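Local coordinates for protein EchA16_2 (Mycobacterium avium subsp. paratuberculosis, PDB 3QYR) that probably catalyses the reversible hydration of 2-enoyl-CoA thioesters to 3-hydroxyacyl-CoA, as enoyl-CoA hydratases of the crotonase family do, at residues Arg39-Leu44 against Arg86-Thr91. Numbering follows the deposited sequence.
Sequences RFFGAL and RWPALT
Leu44, Phe41 and Trp87 form the tight part of this contact in the crotonase fold. Helix 34-49 meets the loop that leads into strand 94-98. Leu44 sets CD1 squarely over one face of the Trp87 indole, 3.5 Å from the centroid of the six-membered ring and 2° off its normal. This is a CH-pi contact. The Trp87 ring also stacks with Tyr112. Phe40 reaches the same indole from another direction. With CG anti to the backbone N (chi1 175°), its ring extends far enough for its edge to meet Trp87 CZ3. Next along the loop, Leu44 CB rests on Pro88 CG at 3.9 Å. Leu44 CD2 and Leu90 CD1, 4.2 Å apart, continue the apolar seam more loosely. Phe41 is buried and packs edge-to-face with Trp137.

The exposed Arg86 side chain forms the solvent side. It runs across Phe41 at about a right angle, then bends at chi3. Arg86 NH2 forms a salt bridge with Asp38, on the same helix just before Arg39. Phe41 CD2 lies over one face of the guanidinium, offset toward its rim, with the planes 36° apart. Arg86 CB lies 3.7 Å from the centroid of the Phe41 ring, over the face opposite Phe40 CD2.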
# COMPACT_ATOMS: atom_id res chain seq x y z
N ARG A 39 -5.04 -32.84 10.98
CA ARG A 39 -6.24 -33.41 10.36
C ARG A 39 -7.11 -32.37 9.69
O ARG A 39 -7.62 -32.60 8.57
CB ARG A 39 -7.06 -34.18 11.38
CG ARG A 39 -6.46 -35.56 11.68
CD ARG A 39 -7.09 -36.67 10.85
NE ARG A 39 -8.20 -37.27 11.62
CZ ARG A 39 -9.34 -37.77 11.10
NH1 ARG A 39 -10.25 -38.27 11.93
NH2 ARG A 39 -9.58 -37.74 9.78
N PHE A 40 -7.27 -31.22 10.34
CA PHE A 40 -8.15 -30.19 9.85
C PHE A 40 -7.54 -29.50 8.65
O PHE A 40 -8.13 -29.43 7.57
CB PHE A 40 -8.43 -29.18 10.96
CG PHE A 40 -9.25 -28.00 10.50
CD1 PHE A 40 -10.61 -28.13 10.33
CD2 PHE A 40 -8.65 -26.77 10.22
CE1 PHE A 40 -11.38 -27.03 9.91
CE2 PHE A 40 -9.41 -25.66 9.80
CZ PHE A 40 -10.77 -25.79 9.66
N PHE A 41 -6.32 -29.00 8.82
CA PHE A 41 -5.64 -28.32 7.72
C PHE A 41 -5.42 -29.24 6.52
O PHE A 41 -5.59 -28.81 5.37
CB PHE A 41 -4.33 -27.68 8.19
CG PHE A 41 -4.54 -26.54 9.16
CD1 PHE A 41 -5.24 -25.42 8.79
CD2 PHE A 41 -4.05 -26.61 10.45
CE1 PHE A 41 -5.43 -24.38 9.66
CE2 PHE A 41 -4.24 -25.59 11.33
CZ PHE A 41 -4.93 -24.46 10.93
N GLY A 42 -5.10 -30.50 6.78
CA GLY A 42 -4.96 -31.49 5.71
C GLY A 42 -6.27 -31.63 4.94
O GLY A 42 -6.27 -31.63 3.71
N ALA A 43 -7.38 -31.69 5.67
CA ALA A 43 -8.71 -31.80 5.06
C ALA A 43 -9.09 -30.58 4.21
O ALA A 43 -9.76 -30.72 3.19
CB ALA A 43 -9.77 -32.06 6.11
N LEU A 44 -8.69 -29.39 4.61
CA LEU A 44 -8.98 -28.22 3.78
C LEU A 44 -8.17 -28.35 2.46
O LEU A 44 -8.67 -28.11 1.36
CB LEU A 44 -8.68 -26.91 4.51
CG LEU A 44 -9.65 -26.43 5.62
CD1 LEU A 44 -9.09 -25.15 6.24
CD2 LEU A 44 -11.07 -26.16 5.14
N ARG A 86 -1.31 -22.06 8.83
CA ARG A 86 -1.49 -23.24 7.97
C ARG A 86 -2.80 -23.26 7.17
O ARG A 86 -3.09 -24.26 6.51
CB ARG A 86 -1.43 -24.51 8.82
CG ARG A 86 -0.11 -24.66 9.54
CD ARG A 86 -0.16 -25.82 10.50
NE ARG A 86 -0.22 -27.10 9.79
CZ ARG A 86 -0.32 -28.28 10.38
NH1 ARG A 86 -0.34 -29.38 9.63
NH2 ARG A 86 -0.38 -28.38 11.72
N TRP A 87 -3.61 -22.20 7.25
CA TRP A 87 -4.83 -22.15 6.46
C TRP A 87 -4.37 -22.00 5.01
O TRP A 87 -3.74 -21.01 4.68
CB TRP A 87 -5.72 -20.99 6.85
CG TRP A 87 -7.06 -21.07 6.20
CD1 TRP A 87 -7.34 -20.79 4.91
CD2 TRP A 87 -8.28 -21.50 6.80
NE1 TRP A 87 -8.67 -20.97 4.68
CE2 TRP A 87 -9.27 -21.42 5.82
CE3 TRP A 87 -8.63 -21.92 8.08
CZ2 TRP A 87 -10.59 -21.74 6.06
CZ3 TRP A 87 -9.97 -22.25 8.34
CH2 TRP A 87 -10.93 -22.15 7.32
N PRO A 88 -4.65 -23.01 4.18
CA PRO A 88 -4.22 -23.08 2.81
C PRO A 88 -4.96 -22.18 1.84
O PRO A 88 -6.06 -21.69 2.14
CB PRO A 88 -4.49 -24.52 2.45
CG PRO A 88 -5.58 -24.93 3.32
CD PRO A 88 -5.37 -24.24 4.57
N ALA A 89 -4.33 -21.96 0.68
CA ALA A 89 -4.91 -21.23 -0.42
C ALA A 89 -6.01 -22.07 -1.01
O ALA A 89 -5.75 -23.11 -1.61
CB ALA A 89 -3.86 -20.95 -1.48
N LEU A 90 -7.25 -21.60 -0.85
CA LEU A 90 -8.42 -22.23 -1.44
C LEU A 90 -9.12 -21.30 -2.43
O LEU A 90 -9.11 -20.07 -2.24
CB LEU A 90 -9.42 -22.59 -0.35
CG LEU A 90 -8.86 -23.56 0.69
CD1 LEU A 90 -9.94 -24.03 1.70
CD2 LEU A 90 -8.23 -24.73 -0.03
N THR A 91 -9.74 -21.90 -3.45
CA THR A 91 -10.61 -21.19 -4.40
C THR A 91 -12.08 -21.57 -4.23
O THR A 91 -12.94 -21.02 -4.93
CB THR A 91 -10.21 -21.44 -5.91
OG1 THR A 91 -10.52 -22.80 -6.28
CG2 THR A 91 -8.71 -21.16 -6.17